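Thiazoline oxidase/subtilisin-like protease (Prochloron didemni, PDB 4H6X) is a subtilisin-like protease of patellamide maturation that probably cleaves the precursor peptide and closes it into a ring by transamidation. Local coordinates at residues D197-I202 and P297-A302; S289-Q294 and K337-Q342. All coordinates share one frame; numbering follows the deposited sequence.

In the fold
Both interactions lie on the same side of the chain's centre and are partly buried, interaction 1 about 17 Å and interaction 2 about 22 Å from that centre (centre to centre). Interaction 1 ties the entry to strand 201-205 of the parallel sheet to the start of helix 300-309, and it is mainly polar, made by one asparagine with backbone groups. Interaction 2, farther out, brings together the C-terminal ends of helices 273-293 and 332-340 by van der Waals packing on a phenylalanine ring. The three helices follow one another in the chain, and the contacts meet where Asp299 N reaches Gln291 OE1 (2.9 Å), a probable hydrogen bond.

Interaction 1: D197-I202 and P297-A302; sequences DNNVLI and PVDAEA
Asn199 reaches with its side-chain amide across to Val298 and Ala300, joining the turn that enters strand 201-205 of the subtilisin-like parallel sheet to the N-terminus of helix 300-309. The hydrogen bonds use both ends of that amide. Asn199 OD1 accepts from Ala300 N at 2.8 Å, nearly straight at 171° about the hydrogen, with the donor tilted modestly from the carbonyl plane. Asn199 ND2 donates a hydrogen bond to Val298 O at 2.9 Å, approaching from above the plane of that carbonyl. A flip would set O against C=O and N-H against N-H, so the two bonds probably hold the amide this way round. Its CG stands anti to the backbone N (chi1 -171°), which carries the group out to the helix start. Asparagine also suits the backbone here, which has positive phi and a left-handed helical conformation that this residue type tolerates well.

The apolar part is small. Ala300 CB faces the turn and lies 4.1 Å from Leu201 CB; a methyl group is compact enough for the backbone to come close, and Met288 of helix 273-293 also touches it. Val298 packs chiefly on Met288 and Val292 of that helix.

Capping belongs to Asp299, the N-cap residue: its carboxylate is short enough to turn back on the helix, and OD1 accepts from Ala302 N at 3.1 Å, met from above the carboxylate plane.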
loop_
_atom_site.group_PDB
_atom_site.type_symbol
_atom_site.label_atom_id
_atom_site.label_comp_id
_atom_site.label_asym_id
_atom_site.label_seq_id
_atom_site.Cartn_x
_atom_site.Cartn_y
_atom_site.Cartn_z
ATOM N N ASP A 197 -13.358 14.460 -6.295
ATOM C CA ASP A 197 -14.746 14.892 -6.465
ATOM C C ASP A 197 -15.749 13.802 -6.127
ATOM O O ASP A 197 -16.928 14.095 -5.894
ATOM C CB ASP A 197 -15.000 15.377 -7.894
ATOM C CG ASP A 197 -14.345 16.705 -8.183
ATOM O OD1 ASP A 197 -14.122 17.486 -7.237
ATOM O OD2 ASP A 197 -14.037 16.963 -9.362
ATOM N N ASN A 198 -15.294 12.549 -6.104
ATOM C CA ASN A 198 -16.191 11.437 -5.842
ATOM C C ASN A 198 -15.925 10.678 -4.564
ATOM O O ASN A 198 -16.308 9.510 -4.444
ATOM C CB ASN A 198 -16.201 10.483 -7.026
ATOM C CG ASN A 198 -17.050 11.003 -8.156
ATOM O OD1 ASN A 198 -18.267 10.871 -8.130
ATOM N ND2 ASN A 198 -16.418 11.616 -9.142
ATOM N N ASN A 199 -15.254 11.329 -3.620
ATOM C CA ASN A 199 -15.066 10.752 -2.288
ATOM C C ASN A 199 -14.149 9.503 -2.289
ATOM O O ASN A 199 -14.353 8.571 -1.528
ATOM C CB ASN A 199 -16.443 10.458 -1.650
ATOM C CG ASN A 199 -16.346 10.062 -0.183
ATOM O OD1 ASN A 199 -15.509 10.584 0.562
ATOM N ND2 ASN A 199 -17.194 9.127 0.233
ATOM N N VAL A 200 -13.139 9.505 -3.153
ATOM C CA VAL A 200 -12.194 8.388 -3.262
ATOM C C VAL A 200 -10.792 8.897 -2.983
ATOM O O VAL A 200 -10.321 9.832 -3.636
ATOM C CB VAL A 200 -12.245 7.718 -4.660
ATOM C CG1 VAL A 200 -11.240 6.554 -4.748
ATOM C CG2 VAL A 200 -13.659 7.241 -4.947
ATOM N N LEU A 201 -10.134 8.273 -2.008
ATOM C CA LEU A 201 -8.768 8.645 -1.623
ATOM C C LEU A 201 -7.727 7.994 -2.544
ATOM O O LEU A 201 -7.769 6.783 -2.764
ATOM C CB LEU A 201 -8.499 8.205 -0.168
ATOM C CG LEU A 201 -7.130 8.520 0.451
ATOM C CD1 LEU A 201 -6.881 10.030 0.542
ATOM C CD2 LEU A 201 -7.012 7.866 1.825
ATOM N N ILE A 202 -6.785 8.803 -3.028
ATOM C CA ILE A 202 -5.624 8.352 -3.770
ATOM C C ILE A 202 -4.417 8.377 -2.842
ATOM O O ILE A 202 -4.135 9.404 -2.213
ATOM C CB ILE A 202 -5.325 9.276 -4.982
ATOM C CG1 ILE A 202 -6.460 9.239 -6.009
ATOM C CG2 ILE A 202 -3.982 8.929 -5.619
ATOM C CD1 ILE A 202 -6.509 7.974 -6.839
ATOM N N PRO A 297 -21.352 7.550 7.137
ATOM C CA PRO A 297 -20.886 7.358 5.767
ATOM C C PRO A 297 -19.363 7.484 5.663
ATOM O O PRO A 297 -18.736 8.213 6.446
ATOM C CB PRO A 297 -21.578 8.490 5.002
ATOM C CG PRO A 297 -21.760 9.573 6.012
ATOM C CD PRO A 297 -21.905 8.906 7.353
ATOM N N VAL A 298 -18.781 6.763 4.707
ATOM C CA VAL A 298 -17.356 6.877 4.405
ATOM C C VAL A 298 -17.071 8.300 3.950
ATOM O O VAL A 298 -17.761 8.832 3.092
ATOM C CB VAL A 298 -16.923 5.871 3.314
ATOM C CG1 VAL A 298 -15.463 6.074 2.933
ATOM C CG2 VAL A 298 -17.159 4.450 3.793
ATOM N N ASP A 299 -16.067 8.922 4.545
ATOM C CA ASP A 299 -15.688 10.272 4.162
ATOM C C ASP A 299 -14.174 10.323 4.005
ATOM O O ASP A 299 -13.437 10.441 4.987
ATOM C CB ASP A 299 -16.189 11.271 5.214
ATOM C CG ASP A 299 -16.004 12.715 4.798
ATOM O OD1 ASP A 299 -15.140 13.016 3.948
ATOM O OD2 ASP A 299 -16.724 13.563 5.355
ATOM N N ALA A 300 -13.730 10.229 2.753
ATOM C CA ALA A 300 -12.314 10.080 2.407
ATOM C C ALA A 300 -11.503 11.330 2.702
ATOM O O ALA A 300 -10.372 11.243 3.183
ATOM C CB ALA A 300 -12.161 9.682 0.938
ATOM N N GLU A 301 -12.082 12.489 2.409
ATOM C CA GLU A 301 -11.436 13.763 2.689
ATOM C C GLU A 301 -11.302 14.006 4.201
ATOM O O GLU A 301 -10.305 14.580 4.650
ATOM C CB GLU A 301 -12.164 14.921 1.983
ATOM C CG GLU A 301 -11.461 16.276 2.057
ATOM C CD GLU A 301 -10.122 16.344 1.313
ATOM O OE1 GLU A 301 -9.814 15.472 0.463
ATOM O OE2 GLU A 301 -9.356 17.293 1.589
ATOM N N ALA A 302 -12.275 13.551 4.984
ATOM C CA ALA A 302 -12.167 13.703 6.450
ATOM C C ALA A 302 -10.984 12.868 6.955
ATOM O O ALA A 302 -10.173 13.349 7.753
ATOM C CB ALA A 302 -13.466 13.311 7.147
HETATM O O HOH W 1 -14.382 12.705 0.479
#

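Interaction 2: S289-Q294 and K337-Q342; sequences SLQVQQ and KVLFGQ
Phe340, the last residue of helix 332-340, projects its ring onto Leu290, Gln291 and Gln294 at the C-terminal end of helix 273-293, the long helix that in subtilases carries the catalytic serine near its start. Its CG is anti to the carbonyl carbon (chi1 -44°), directing the ring across the gap between the helices. Starting at the root, Phe340 CB lies 4.2 Å from Gln294 NE2. Along one side of the ring, CD1 meets Gln294 OE1 at 3.6 Å, the amide and ring planes 66° apart, and CE1 then touches Gln291 CG at 4.0 Å. At the tip, CZ packs on Leu290 CB at 3.6 Å, and on the other side CE2 lies 3.7 Å from Leu290 CD2. Leu290 CG sits over one ring face and Leu339 CB over the opposite one, both offset toward the rim. Cut back to an alanine here, the side chain would probably leave a gap between the helix ends and Leu290 without this apolar partner. A flat ring suits the place between Leu290 and Leu339 of its own helix; buried Gln291 lends its CG, exposed Gln294 its amide, obliquely. Attraction across the two segments is therefore probably largely dispersive, depending on fit of shape more than on directed bonds.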
loop_
_atom_site.group_PDB
_atom_site.type_symbol
_atom_site.label_atom_id
_atom_site.label_comp_id
_atom_site.label_asym_id
_atom_site.label_seq_id
_atom_site.Cartn_x
_atom_site.Cartn_y
_atom_site.Cartn_z
ATOM N N SER A 289 -13.082 2.066 7.863
ATOM C CA SER A 289 -13.832 0.938 8.430
ATOM C C SER A 289 -14.594 1.335 9.703
ATOM O O SER A 289 -15.725 0.896 9.937
ATOM C CB SER A 289 -12.894 -0.235 8.710
ATOM O OG SER A 289 -12.322 -0.678 7.496
ATOM N N LEU A 290 -13.965 2.185 10.501
ATOM C CA LEU A 290 -14.536 2.679 11.752
ATOM C C LEU A 290 -15.706 3.647 11.502
ATOM O O LEU A 290 -16.661 3.682 12.277
ATOM C CB LEU A 290 -13.432 3.344 12.561
ATOM C CG LEU A 290 -13.344 3.112 14.062
ATOM C CD1 LEU A 290 -13.559 1.642 14.411
ATOM C CD2 LEU A 290 -11.985 3.608 14.528
ATOM N N GLN A 291 -15.634 4.412 10.410
ATOM C CA GLN A 291 -16.751 5.253 9.979
ATOM C C GLN A 291 -17.975 4.390 9.688
ATOM O O GLN A 291 -19.065 4.665 10.202
ATOM C CB GLN A 291 -16.379 6.095 8.753
ATOM C CG GLN A 291 -15.430 7.253 9.032
ATOM C CD GLN A 291 -14.984 7.966 7.759
ATOM O OE1 GLN A 291 -14.937 7.368 6.679
ATOM N NE2 GLN A 291 -14.645 9.247 7.882
ATOM N N VAL A 292 -17.779 3.342 8.881
ATOM C CA VAL A 292 -18.820 2.344 8.586
ATOM C C VAL A 292 -19.329 1.630 9.847
ATOM O O VAL A 292 -20.533 1.401 9.981
ATOM C CB VAL A 292 -18.340 1.288 7.553
ATOM C CG1 VAL A 292 -19.426 0.254 7.278
ATOM C CG2 VAL A 292 -17.936 1.957 6.254
ATOM N N GLN A 293 -18.421 1.283 10.758
ATOM C CA GLN A 293 -18.786 0.615 12.018
ATOM C C GLN A 293 -19.738 1.459 12.867
ATOM O O GLN A 293 -20.643 0.926 13.507
ATOM C CB GLN A 293 -17.543 0.261 12.839
ATOM C CG GLN A 293 -17.834 -0.433 14.167
ATOM C CD GLN A 293 -16.575 -0.824 14.920
ATOM O OE1 GLN A 293 -15.755 -1.605 14.428
ATOM N NE2 GLN A 293 -16.414 -0.280 16.122
ATOM N N GLN A 294 -19.528 2.772 12.860
ATOM C CA GLN A 294 -20.351 3.689 13.640
ATOM C C GLN A 294 -21.607 4.126 12.888
ATOM O O GLN A 294 -22.221 5.137 13.234
ATOM C CB GLN A 294 -19.518 4.888 14.098
ATOM C CG GLN A 294 -18.386 4.485 15.036
ATOM C CD GLN A 294 -17.669 5.665 15.657
ATOM O OE1 GLN A 294 -18.005 6.825 15.400
ATOM N NE2 GLN A 294 -16.669 5.375 16.484
ATOM N N LYS A 337 -8.923 11.111 17.469
ATOM C CA LYS A 337 -9.583 12.175 18.220
ATOM C C LYS A 337 -10.338 13.110 17.267
ATOM O O LYS A 337 -11.480 13.471 17.533
ATOM C CB LYS A 337 -8.571 12.937 19.075
ATOM C CG LYS A 337 -9.210 13.712 20.217
ATOM C CD LYS A 337 -8.432 13.534 21.515
ATOM C CE LYS A 337 -7.058 14.193 21.469
ATOM N NZ LYS A 337 -6.061 13.428 22.279
ATOM N N VAL A 338 -9.719 13.466 16.142
ATOM C CA VAL A 338 -10.364 14.350 15.159
ATOM C C VAL A 338 -11.595 13.687 14.544
ATOM O O VAL A 338 -12.636 14.315 14.400
ATOM C CB VAL A 338 -9.384 14.807 14.044
ATOM C CG1 VAL A 338 -10.136 15.394 12.852
ATOM C CG2 VAL A 338 -8.383 15.827 14.582
ATOM N N LEU A 339 -11.475 12.410 14.190
ATOM C CA LEU A 339 -12.526 11.733 13.448
ATOM C C LEU A 339 -13.691 11.294 14.320
ATOM O O LEU A 339 -14.829 11.367 13.892
ATOM C CB LEU A 339 -11.966 10.519 12.690
ATOM C CG LEU A 339 -11.112 10.830 11.460
ATOM C CD1 LEU A 339 -10.262 9.628 11.062
ATOM C CD2 LEU A 339 -12.000 11.304 10.313
ATOM N N PHE A 340 -13.396 10.836 15.534
ATOM C CA PHE A 340 -14.400 10.193 16.375
ATOM C C PHE A 340 -14.481 10.763 17.797
ATOM O O PHE A 340 -15.350 10.364 18.574
ATOM C CB PHE A 340 -14.152 8.678 16.435
ATOM C CG PHE A 340 -13.831 8.056 15.102
ATOM C CD1 PHE A 340 -14.831 7.835 14.159
ATOM C CD2 PHE A 340 -12.523 7.699 14.789
ATOM C CE1 PHE A 340 -14.529 7.266 12.925
ATOM C CE2 PHE A 340 -12.214 7.133 13.560
ATOM C CZ PHE A 340 -13.216 6.917 12.627
ATOM N N GLY A 341 -13.585 11.687 18.134
ATOM C CA GLY A 341 -13.542 12.266 19.483
ATOM C C GLY A 341 -13.890 13.743 19.465
ATOM O O GLY A 341 -14.728 14.184 18.679
ATOM N N GLN A 342 -13.237 14.506 20.337
ATOM C CA GLN A 342 -13.469 15.945 20.449
ATOM C C GLN A 342 -12.130 16.639 20.295
ATOM O O GLN A 342 -11.443 16.869 21.284
ATOM C CB GLN A 342 -14.112 16.309 21.805
ATOM C CG GLN A 342 -15.494 15.707 22.060
ATOM C CD GLN A 342 -16.534 16.135 21.039
ATOM O OE1 GLN A 342 -16.647 17.319 20.703
ATOM N NE2 GLN A 342 -17.302 15.172 20.538
#